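Local coordinates for insecticidal crystal protein Cry35Ab1 (Bacillus thuringiensis, PDB 4JP0) that serves as one component of a binary insecticidal toxin active on western corn rootworm, probably acting on the larval midgut epithelium, at residues 47-51 with 197-202; 96-102 with 133-137; 208-214 with 310-315. One frame throughout, in Å; residues are numbered along the deposited sequence.

Interaction 1. Residues 47-51 with 197-202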
loop_
_atom_site.group_PDB
_atom_site.type_symbol
_atom_site.label_atom_id
_atom_site.label_comp_id
_atom_site.label_asym_id
_atom_site.label_seq_id
_atom_site.Cartn_x
_atom_site.Cartn_y
_atom_site.Cartn_z
ATOM N N TRP A 47 -21.993 8.915 -8.773
ATOM C CA TRP A 47 -21.394 7.892 -7.933
ATOM C C TRP A 47 -20.042 7.447 -8.510
ATOM O O TRP A 47 -19.879 7.369 -9.740
ATOM C CB TRP A 47 -22.348 6.677 -7.796
ATOM C CG TRP A 47 -23.658 7.113 -7.369
ATOM C CD1 TRP A 47 -24.801 7.169 -8.127
ATOM C CD2 TRP A 47 -23.992 7.628 -6.087
ATOM N NE1 TRP A 47 -25.826 7.685 -7.371
ATOM C CE2 TRP A 47 -25.347 8.007 -6.127
ATOM C CE3 TRP A 47 -23.261 7.852 -4.898
ATOM C CZ2 TRP A 47 -26.004 8.590 -5.018
ATOM C CZ3 TRP A 47 -23.919 8.418 -3.788
ATOM C CH2 TRP A 47 -25.280 8.760 -3.865
ATOM N N PHE A 48 -19.075 7.203 -7.625
ATOM C CA PHE A 48 -17.748 6.733 -8.058
ATOM C C PHE A 48 -17.496 5.374 -7.458
ATOM O O PHE A 48 -17.663 5.179 -6.232
ATOM C CB PHE A 48 -16.653 7.719 -7.614
ATOM C CG PHE A 48 -15.384 7.599 -8.388
ATOM C CD1 PHE A 48 -15.127 8.472 -9.438
ATOM C CD2 PHE A 48 -14.432 6.630 -8.063
ATOM C CE1 PHE A 48 -13.955 8.375 -10.168
ATOM C CE2 PHE A 48 -13.249 6.523 -8.805
ATOM C CZ PHE A 48 -13.014 7.403 -9.853
ATOM N N LEU A 49 -17.153 4.413 -8.307
ATOM C CA LEU A 49 -16.901 3.068 -7.836
ATOM C C LEU A 49 -15.424 2.893 -7.550
ATOM O O LEU A 49 -14.602 3.233 -8.383
ATOM C CB LEU A 49 -17.259 2.062 -8.922
ATOM C CG LEU A 49 -18.692 2.022 -9.412
ATOM C CD1 LEU A 49 -18.854 0.822 -10.362
ATOM C CD2 LEU A 49 -19.623 1.911 -8.218
ATOM N N PHE A 50 -15.088 2.422 -6.357
ATOM C CA PHE A 50 -13.686 2.011 -6.081
ATOM C C PHE A 50 -13.628 0.496 -5.908
ATOM O O PHE A 50 -14.499 -0.095 -5.255
ATOM C CB PHE A 50 -13.168 2.671 -4.825
ATOM C CG PHE A 50 -12.904 4.164 -4.987
ATOM C CD1 PHE A 50 -13.688 5.092 -4.349
ATOM C CD2 PHE A 50 -11.866 4.614 -5.776
ATOM C CE1 PHE A 50 -13.423 6.446 -4.446
ATOM C CE2 PHE A 50 -11.615 5.982 -5.907
ATOM C CZ PHE A 50 -12.392 6.889 -5.226
ATOM N N PRO A 51 -12.620 -0.145 -6.487
ATOM C CA PRO A 51 -12.503 -1.592 -6.390
ATOM C C PRO A 51 -11.765 -1.976 -5.100
ATOM O O PRO A 51 -10.840 -1.274 -4.675
ATOM C CB PRO A 51 -11.658 -1.947 -7.625
ATOM C CG PRO A 51 -10.672 -0.751 -7.728
ATOM C CD PRO A 51 -11.481 0.459 -7.222
ATOM N N ILE A 197 -11.529 13.882 -4.353
ATOM C CA ILE A 197 -12.043 12.931 -5.314
ATOM C C ILE A 197 -12.096 13.500 -6.757
ATOM O O ILE A 197 -12.053 12.746 -7.711
ATOM C CB ILE A 197 -13.415 12.369 -4.868
ATOM C CG1 ILE A 197 -13.655 11.012 -5.553
ATOM C CG2 ILE A 197 -14.539 13.368 -5.197
ATOM C CD1 ILE A 197 -14.718 10.169 -4.868
ATOM N N LYS A 198 -12.231 14.820 -6.900
ATOM C CA LYS A 198 -12.303 15.431 -8.215
ATOM C C LYS A 198 -10.955 15.564 -8.892
ATOM O O LYS A 198 -10.882 15.548 -10.130
ATOM C CB LYS A 198 -12.970 16.821 -8.120
ATOM C CG LYS A 198 -14.448 16.687 -8.015
ATOM C CD LYS A 198 -15.142 17.990 -7.629
ATOM C CE LYS A 198 -15.171 18.982 -8.734
ATOM N NZ LYS A 198 -15.289 20.367 -8.157
ATOM N N THR A 199 -9.899 15.650 -8.095
ATOM C CA THR A 199 -8.584 15.899 -8.636
ATOM C C THR A 199 -7.619 14.748 -8.459
ATOM O O THR A 199 -6.720 14.604 -9.269
ATOM C CB THR A 199 -7.938 17.179 -8.048
ATOM O OG1 THR A 199 -7.787 17.046 -6.628
ATOM C CG2 THR A 199 -8.861 18.384 -8.250
ATOM N N THR A 200 -7.780 13.930 -7.435
ATOM C CA THR A 200 -6.853 12.857 -7.207
ATOM C C THR A 200 -7.574 11.617 -6.662
ATOM O O THR A 200 -7.293 11.193 -5.618
ATOM C CB THR A 200 -5.643 13.295 -6.302
ATOM O OG1 THR A 200 -4.842 12.181 -6.013
ATOM C CG2 THR A 200 -6.112 13.896 -5.019
ATOM N N PRO A 201 -8.541 11.099 -7.407
ATOM C CA PRO A 201 -9.361 10.000 -6.864
ATOM C C PRO A 201 -8.527 8.768 -6.557
ATOM O O PRO A 201 -8.914 7.983 -5.715
ATOM C CB PRO A 201 -10.372 9.705 -7.987
ATOM C CG PRO A 201 -9.702 10.299 -9.249
ATOM C CD PRO A 201 -9.007 11.530 -8.748
ATOM N N TYR A 202 -7.424 8.590 -7.277
ATOM C CA TYR A 202 -6.466 7.545 -6.914
ATOM C C TYR A 202 -5.142 8.130 -6.524
ATOM O O TYR A 202 -4.575 8.946 -7.259
ATOM C CB TYR A 202 -6.250 6.545 -8.047
ATOM C CG TYR A 202 -7.466 5.685 -8.274
ATOM C CD1 TYR A 202 -8.483 6.092 -9.163
ATOM C CD2 TYR A 202 -7.641 4.504 -7.558
ATOM C CE1 TYR A 202 -9.638 5.289 -9.383
ATOM C CE2 TYR A 202 -8.772 3.706 -7.766
ATOM C CZ TYR A 202 -9.758 4.103 -8.665
ATOM O OH TYR A 202 -10.865 3.308 -8.796
#
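Aromatic contacts dominate where Phe48 and Phe50 of one strand meet Tyr202. Phe50 and Tyr202 form an edge-to-face pair, centroids 5.3 Å apart and planes at 75°: the Phe50 edge bears on the phenol face, with CE2 lying over it toward the rim. Phe48 meets the same phenol differently, taking Tyr202 CE1 at its own edge, 3.9 Å from Phe48 CE2. With CG anti to its backbone N (chi1 -160°), Phe48 also lays CD2 over a face of Phe50, and the two strand rings act as one block.

Aliphatic groups extend this block. Ile197 CD1 lies at the Phe50 edge, 4.0 Å from CE1, and also touches Phe48 CB. Pro201 crosses Phe48 at about a right angle, its CB 4.0 Å from Phe48 CZ.

Two polar atoms lie among the rings. The Tyr202 hydroxyl is hydrogen-bonded to Thr4 O, while its OH sits 3.3 Å from Pro51 CD and 3.4 Å from Phe50 CD2. Pro201 O approaches Phe50 CE2 at 3.4 Å.

The seam between the ricin B-type lectin region and the toxin region is thus largely apolar here, relying on ring packing, with no hydrogen bond or salt bridge between the two segments.

Interaction 2. Residues 96-102 with 133-137; sequences NGSSYVI and QQWNL
At the edge of the Trp135 indole, in its plane, sits the carbonyl oxygen of Tyr100, 3.6 Å from Trp135 CD1; Ile102 CD1 meets the same ring obliquely, reaching CG and CB as the two side chains cross at about a right angle. The Tyr100 ring is met in matching fashion, with Trp135 O near its plane at the edge and Leu137 CD1 oblique to it, 4.2 Å from Tyr100 CD1. Neither ring is stacked by the opposite segment.

The two carbonyls that border the rings also make the backbone link. Tyr100 and Trp135 are a single antiparallel hydrogen-bonded pair, N to O at 2.8 Å in each direction, but the N-H...O angles of 131° and 137° are bent. Strand directions 111° apart are consistent with a single bridge.

Beside it, Asn96 ND2 donates to Gln134 OE1 over 2.9 Å in a nearly straight bond. The donor lies above the carbonyl plane of Gln134, whose side chain reaches it by folding back at chi2. Water 1 also donates to this oxygen and to Asn96 O. Ser99 OG lies 2.9 Å from Asn136 OD1. Water 2 accepts from Ile102 N and probably donates to Gln133 O.

Asn96 to Ser99 form a type II' turn joining strands 91-96 and 99-104, a hairpin that stands against the start of strand 135-142. Gln133 and Trp135 form the Q-x-W motif of ricin-type beta-trefoils: Gln133 is held by Asp125 O and Ser127 N, and Trp135 NE1 by Leu110 O. Strand 109-112 thus borders one flank, while strand 6-12 pairs with 135-142 on another.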
loop_
_atom_site.group_PDB
_atom_site.type_symbol
_atom_site.label_atom_id
_atom_site.label_comp_id
_atom_site.label_asym_id
_atom_site.label_seq_id
_atom_site.Cartn_x
_atom_site.Cartn_y
_atom_site.Cartn_z
ATOM N N ASN A 96 -26.397 -8.940 -15.503
ATOM C CA ASN A 96 -27.594 -9.777 -15.651
ATOM C C ASN A 96 -28.298 -9.314 -16.900
ATOM O O ASN A 96 -29.130 -8.410 -16.862
ATOM C CB ASN A 96 -28.517 -9.654 -14.429
ATOM C CG ASN A 96 -29.579 -10.743 -14.374
ATOM O OD1 ASN A 96 -29.329 -11.901 -14.752
ATOM N ND2 ASN A 96 -30.757 -10.392 -13.876
ATOM N N GLY A 97 -27.928 -9.922 -18.014
ATOM C CA GLY A 97 -28.427 -9.500 -19.297
ATOM C C GLY A 97 -27.916 -8.098 -19.569
ATOM O O GLY A 97 -26.726 -7.810 -19.462
ATOM N N SER A 98 -28.832 -7.200 -19.884
ATOM C CA SER A 98 -28.441 -5.852 -20.256
ATOM C C SER A 98 -28.351 -4.892 -19.064
ATOM O O SER A 98 -28.065 -3.705 -19.223
ATOM C CB SER A 98 -29.429 -5.318 -21.304
ATOM O OG SER A 98 -30.767 -5.663 -20.935
ATOM N N SER A 99 -28.578 -5.371 -17.862
ATOM C CA SER A 99 -28.504 -4.510 -16.692
ATOM C C SER A 99 -27.598 -5.129 -15.626
ATOM O O SER A 99 -26.790 -5.944 -15.912
ATOM C CB SER A 99 -29.895 -4.268 -16.162
ATOM O OG SER A 99 -30.686 -3.589 -17.081
ATOM N N TYR A 100 -27.771 -4.729 -14.405
ATOM C CA TYR A 100 -26.965 -5.267 -13.319
ATOM C C TYR A 100 -27.764 -5.470 -12.059
ATOM O O TYR A 100 -28.690 -4.730 -11.782
ATOM C CB TYR A 100 -25.864 -4.276 -12.930
ATOM C CG TYR A 100 -24.797 -4.024 -13.964
ATOM C CD1 TYR A 100 -24.859 -2.916 -14.802
ATOM C CD2 TYR A 100 -23.712 -4.870 -14.085
ATOM C CE1 TYR A 100 -23.872 -2.660 -15.731
ATOM C CE2 TYR A 100 -22.710 -4.611 -15.017
ATOM C CZ TYR A 100 -22.797 -3.512 -15.840
ATOM O OH TYR A 100 -21.799 -3.273 -16.779
ATOM N N VAL A 101 -27.366 -6.467 -11.282
ATOM C CA VAL A 101 -27.915 -6.672 -9.949
ATOM C C VAL A 101 -26.863 -6.130 -9.001
ATOM O O VAL A 101 -25.645 -6.409 -9.187
ATOM C CB VAL A 101 -28.144 -8.177 -9.661
ATOM C CG1 VAL A 101 -28.486 -8.429 -8.158
ATOM C CG2 VAL A 101 -29.246 -8.717 -10.591
ATOM N N ILE A 102 -27.290 -5.325 -8.025
ATOM C CA ILE A 102 -26.351 -4.729 -7.082
ATOM C C ILE A 102 -26.600 -5.403 -5.759
ATOM O O ILE A 102 -27.671 -5.297 -5.179
ATOM C CB ILE A 102 -26.504 -3.178 -7.015
ATOM C CG1 ILE A 102 -26.144 -2.578 -8.377
ATOM C CG2 ILE A 102 -25.576 -2.617 -5.948
ATOM C CD1 ILE A 102 -26.557 -1.086 -8.595
ATOM N N GLN A 133 -35.238 -5.096 -9.458
ATOM C CA GLN A 133 -33.939 -5.420 -8.910
ATOM C C GLN A 133 -32.857 -5.304 -9.998
ATOM O O GLN A 133 -31.724 -5.718 -9.802
ATOM C CB GLN A 133 -33.993 -6.841 -8.314
ATOM C CG GLN A 133 -34.889 -6.865 -7.044
ATOM C CD GLN A 133 -34.928 -8.225 -6.385
ATOM O OE1 GLN A 133 -34.668 -9.223 -7.036
ATOM N NE2 GLN A 133 -35.194 -8.259 -5.075
ATOM N N GLN A 134 -33.194 -4.681 -11.131
ATOM C CA GLN A 134 -32.206 -4.516 -12.192
ATOM C C GLN A 134 -31.845 -3.018 -12.335
ATOM O O GLN A 134 -32.721 -2.156 -12.289
ATOM C CB GLN A 134 -32.706 -5.040 -13.535
ATOM C CG GLN A 134 -33.445 -6.396 -13.511
ATOM C CD GLN A 134 -32.602 -7.489 -12.920
ATOM O OE1 GLN A 134 -31.458 -7.669 -13.332
ATOM N NE2 GLN A 134 -33.168 -8.246 -11.962
ATOM N N TRP A 135 -30.568 -2.742 -12.580
ATOM C CA TRP A 135 -30.026 -1.386 -12.545
ATOM C C TRP A 135 -29.086 -1.133 -13.711
ATOM O O TRP A 135 -28.360 -2.030 -14.147
ATOM C CB TRP A 135 -29.242 -1.183 -11.223
ATOM C CG TRP A 135 -30.113 -1.421 -10.021
ATOM C CD1 TRP A 135 -30.375 -2.598 -9.432
ATOM C CD2 TRP A 135 -30.964 -0.458 -9.393
ATOM N NE1 TRP A 135 -31.302 -2.447 -8.426
ATOM C CE2 TRP A 135 -31.684 -1.134 -8.377
ATOM C CE3 TRP A 135 -31.131 0.924 -9.532
ATOM C CZ2 TRP A 135 -32.583 -0.485 -7.526
ATOM C CZ3 TRP A 135 -32.017 1.587 -8.676
ATOM C CH2 TRP A 135 -32.740 0.874 -7.679
ATOM N N ASN A 136 -29.088 0.117 -14.177
ATOM C CA ASN A 136 -28.239 0.537 -15.260
ATOM C C ASN A 136 -27.223 1.519 -14.756
ATOM O O ASN A 136 -27.552 2.351 -13.932
ATOM C CB ASN A 136 -29.095 1.214 -16.316
ATOM C CG ASN A 136 -30.073 0.234 -16.960
ATOM O OD1 ASN A 136 -29.692 -0.887 -17.345
ATOM N ND2 ASN A 136 -31.329 0.626 -17.041
ATOM N N LEU A 137 -25.996 1.420 -15.291
ATOM C CA LEU A 137 -24.924 2.346 -14.942
ATOM C C LEU A 137 -24.586 3.177 -16.153
ATOM O O LEU A 137 -24.261 2.623 -17.242
ATOM C CB LEU A 137 -23.696 1.603 -14.397
ATOM C CG LEU A 137 -23.713 1.430 -12.857
ATOM C CD1 LEU A 137 -24.774 0.481 -12.390
ATOM C CD2 LEU A 137 -22.332 0.958 -12.357
HETATM O O HOH W 1 -31.379 -7.532 -15.782
HETATM O O HOH W 2 -30.116 -5.429 -7.563
#

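Interaction 3. Residues 208-214 with 310-315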
loop_
_atom_site.group_PDB
_atom_site.type_symbol
_atom_site.label_atom_id
_atom_site.label_comp_id
_atom_site.label_asym_id
_atom_site.label_seq_id
_atom_site.Cartn_x
_atom_site.Cartn_y
_atom_site.Cartn_z
ATOM N N TYR A 208 10.057 1.635 -2.625
ATOM C CA TYR A 208 11.433 1.631 -3.081
ATOM C C TYR A 208 12.263 0.822 -2.128
ATOM O O TYR A 208 11.975 0.776 -0.916
ATOM C CB TYR A 208 12.014 3.037 -3.059
ATOM C CG TYR A 208 11.428 3.991 -4.081
ATOM C CD1 TYR A 208 10.447 4.928 -3.729
ATOM C CD2 TYR A 208 11.849 3.969 -5.397
ATOM C CE1 TYR A 208 9.906 5.804 -4.698
ATOM C CE2 TYR A 208 11.317 4.853 -6.335
ATOM C CZ TYR A 208 10.350 5.761 -5.976
ATOM O OH TYR A 208 9.835 6.641 -6.941
ATOM N N GLN A 209 13.292 0.173 -2.663
ATOM C CA GLN A 209 14.277 -0.496 -1.813
ATOM C C GLN A 209 15.669 -0.127 -2.315
ATOM O O GLN A 209 15.832 0.268 -3.475
ATOM C CB GLN A 209 14.072 -2.005 -1.764
ATOM C CG GLN A 209 12.813 -2.413 -1.012
ATOM C CD GLN A 209 12.602 -3.915 -1.023
ATOM O OE1 GLN A 209 12.811 -4.566 -2.046
ATOM N NE2 GLN A 209 12.170 -4.470 0.115
ATOM N N TYR A 210 16.638 -0.206 -1.415
ATOM C CA TYR A 210 18.026 0.106 -1.692
ATOM C C TYR A 210 18.841 -0.291 -0.463
ATOM O O TYR A 210 18.276 -0.563 0.598
ATOM C CB TYR A 210 18.213 1.601 -1.974
ATOM C CG TYR A 210 17.597 2.541 -0.958
ATOM C CD1 TYR A 210 18.360 3.114 0.055
ATOM C CD2 TYR A 210 16.253 2.898 -1.042
ATOM C CE1 TYR A 210 17.772 4.018 0.982
ATOM C CE2 TYR A 210 15.688 3.788 -0.149
ATOM C CZ TYR A 210 16.431 4.342 0.844
ATOM O OH TYR A 210 15.797 5.209 1.712
ATOM N N TRP A 211 20.155 -0.334 -0.609
ATOM C CA TRP A 211 21.036 -0.622 0.505
ATOM C C TRP A 211 21.543 0.699 1.107
ATOM O O TRP A 211 21.691 1.681 0.386
ATOM C CB TRP A 211 22.234 -1.432 -0.002
ATOM C CG TRP A 211 21.891 -2.827 -0.455
ATOM C CD1 TRP A 211 21.709 -3.263 -1.744
ATOM C CD2 TRP A 211 21.697 -3.974 0.387
ATOM N NE1 TRP A 211 21.435 -4.614 -1.753
ATOM C CE2 TRP A 211 21.408 -5.073 -0.458
ATOM C CE3 TRP A 211 21.796 -4.198 1.772
ATOM C CZ2 TRP A 211 21.179 -6.364 0.033
ATOM C CZ3 TRP A 211 21.549 -5.515 2.273
ATOM C CH2 TRP A 211 21.254 -6.560 1.404
ATOM N N GLN A 212 21.820 0.687 2.421
ATOM C CA GLN A 212 22.366 1.803 3.174
ATOM C C GLN A 212 23.242 1.292 4.334
ATOM O O GLN A 212 22.894 0.323 4.987
ATOM C CB GLN A 212 21.218 2.643 3.764
ATOM C CG GLN A 212 21.656 3.925 4.454
ATOM C CD GLN A 212 20.454 4.767 4.915
ATOM O OE1 GLN A 212 20.259 4.987 6.123
ATOM N NE2 GLN A 212 19.643 5.217 3.964
ATOM N N ARG A 213 24.365 1.962 4.575
ATOM C CA ARG A 213 25.275 1.643 5.665
ATOM C C ARG A 213 24.516 1.558 6.981
ATOM O O ARG A 213 23.659 2.377 7.248
ATOM C CB ARG A 213 26.339 2.755 5.737
ATOM C CG ARG A 213 27.092 2.886 7.052
ATOM C CD ARG A 213 28.043 4.098 7.095
ATOM N NE ARG A 213 28.232 4.590 8.460
ATOM C CZ ARG A 213 29.262 5.335 8.856
ATOM N NH1 ARG A 213 30.217 5.670 7.987
ATOM N NH2 ARG A 213 29.346 5.744 10.120
ATOM N N ALA A 214 24.804 0.547 7.791
ATOM C CA ALA A 214 24.168 0.438 9.098
ATOM C C ALA A 214 24.936 1.297 10.092
ATOM O O ALA A 214 26.152 1.144 10.250
ATOM C CB ALA A 214 24.173 -0.975 9.552
ATOM N N ILE A 310 32.294 -3.072 7.484
ATOM C CA ILE A 310 31.135 -2.221 7.531
ATOM C C ILE A 310 29.960 -3.088 7.127
ATOM O O ILE A 310 30.117 -4.064 6.397
ATOM C CB ILE A 310 31.286 -1.010 6.586
ATOM C CG1 ILE A 310 30.158 0.009 6.836
ATOM C CG2 ILE A 310 31.292 -1.463 5.158
ATOM C CD1 ILE A 310 30.395 1.380 6.256
ATOM N N GLY A 311 28.769 -2.719 7.576
ATOM C CA GLY A 311 27.590 -3.482 7.252
ATOM C C GLY A 311 26.532 -2.674 6.529
ATOM O O GLY A 311 26.476 -1.444 6.654
ATOM N N PHE A 312 25.722 -3.374 5.745
ATOM C CA PHE A 312 24.601 -2.743 5.059
ATOM C C PHE A 312 23.285 -3.421 5.371
ATOM O O PHE A 312 23.245 -4.614 5.677
ATOM C CB PHE A 312 24.831 -2.780 3.559
ATOM C CG PHE A 312 26.027 -1.979 3.118
ATOM C CD1 PHE A 312 27.273 -2.575 2.980
ATOM C CD2 PHE A 312 25.903 -0.631 2.846
ATOM C CE1 PHE A 312 28.370 -1.849 2.594
ATOM C CE2 PHE A 312 26.994 0.099 2.435
ATOM C CZ PHE A 312 28.231 -0.513 2.304
ATOM N N LEU A 313 22.221 -2.634 5.273
ATOM C CA LEU A 313 20.839 -3.089 5.438
ATOM C C LEU A 313 20.045 -2.689 4.217
ATOM O O LEU A 313 20.323 -1.653 3.604
ATOM C CB LEU A 313 20.216 -2.394 6.644
ATOM C CG LEU A 313 20.803 -2.848 7.982
ATOM C CD1 LEU A 313 20.516 -1.836 9.060
ATOM C CD2 LEU A 313 20.174 -4.224 8.314
ATOM N N THR A 314 19.035 -3.500 3.884
ATOM C CA THR A 314 18.107 -3.148 2.828
ATOM C C THR A 314 17.109 -2.229 3.467
ATOM O O THR A 314 16.511 -2.577 4.493
ATOM C CB THR A 314 17.379 -4.381 2.280
ATOM O OG1 THR A 314 18.298 -5.155 1.515
ATOM C CG2 THR A 314 16.309 -3.961 1.243
ATOM N N ILE A 315 16.976 -1.042 2.889
ATOM C CA ILE A 315 15.997 -0.074 3.330
ATOM C C ILE A 315 14.760 -0.220 2.477
ATOM O O ILE A 315 14.869 -0.444 1.278
ATOM C CB ILE A 315 16.517 1.356 3.162
ATOM C CG1 ILE A 315 17.870 1.552 3.858
ATOM C CG2 ILE A 315 15.480 2.344 3.762
ATOM C CD1 ILE A 315 17.794 1.399 5.400
#
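Gln209 CA lies 3.1 Å from Ile315 O, a CA-H...O contact beside the hydrogen-bonded Tyr210-Ile315 pair. Tyr210 is bonded to Ile315 in both directions; the bond from Ile315 N to Tyr210 O is 2.7 Å long. With chi1 at 50°, the Tyr210 ring is placed between its own N and carbonyl carbon, where Ile315 CB rests over one face, 3.9 Å from the centroid and 19° off the normal, in a CH-pi contact.

Trp211 turns to the other side of the sheet and pairs, without backbone bonds, with Thr314. Thr314 OG1 lies over the indole face toward its rim, 3.3 Å from Trp211 CH2, while Phe312 CB meets CE3. The indole NE1 donates away from the pair, to Lys156 O.

Gln212 returns to the side of Tyr210. Its backbone exchanges two 3.0 Å hydrogen bonds, N to Leu313 O and Leu313 N to Gln212 O. Its CB touches Ile315 CG1 at 3.5 Å, so Ile315 touches both the Tyr210 ring and Gln212 CB on this side of the sheet.

Arg213 forms a non-hydrogen-bonded pair with Phe312, from which its side chain diverges; its extended aliphatic chain instead crosses Ile310 at about a right angle, Arg213 CD 3.7 Å from Ile310 CD1. Ala214 N then donates to Gly311 O, and Ala214 CB packs on Leu313 CD1. Ser217 OG bonds both Gly311 N and Ala214 O.

With their alternating hydrogen-bonded and non-hydrogen-bonded pairs, these long strands are the two inner strands of a four-stranded antiparallel sheet, flanked by 174-182 and 327-346, consistent with the elongated aerolysin-like fold of toxin_10 proteins.

How the interactions relate
From the N terminus, residues 47-51 come first, but their partner, 197-202, follows only after 145 residues, so interaction 1 closes the longest of the three loops. Interaction 2 opens and shuts within that interval, bringing 96-102 to 133-137 across a span of 30 residues and tying the trefoil to itself; Leu49 CD1 and Leu137 CD2 touch, 4.0 Å apart, linking the two contacts directly. None of the loops cross. Interaction 3 follows in series, on strand 202-221, which begins where interaction 1 ends, and closes a loop of 95 residues with 310-315. Its centre is about 36 Å from that of interaction 1, which joins the two regions.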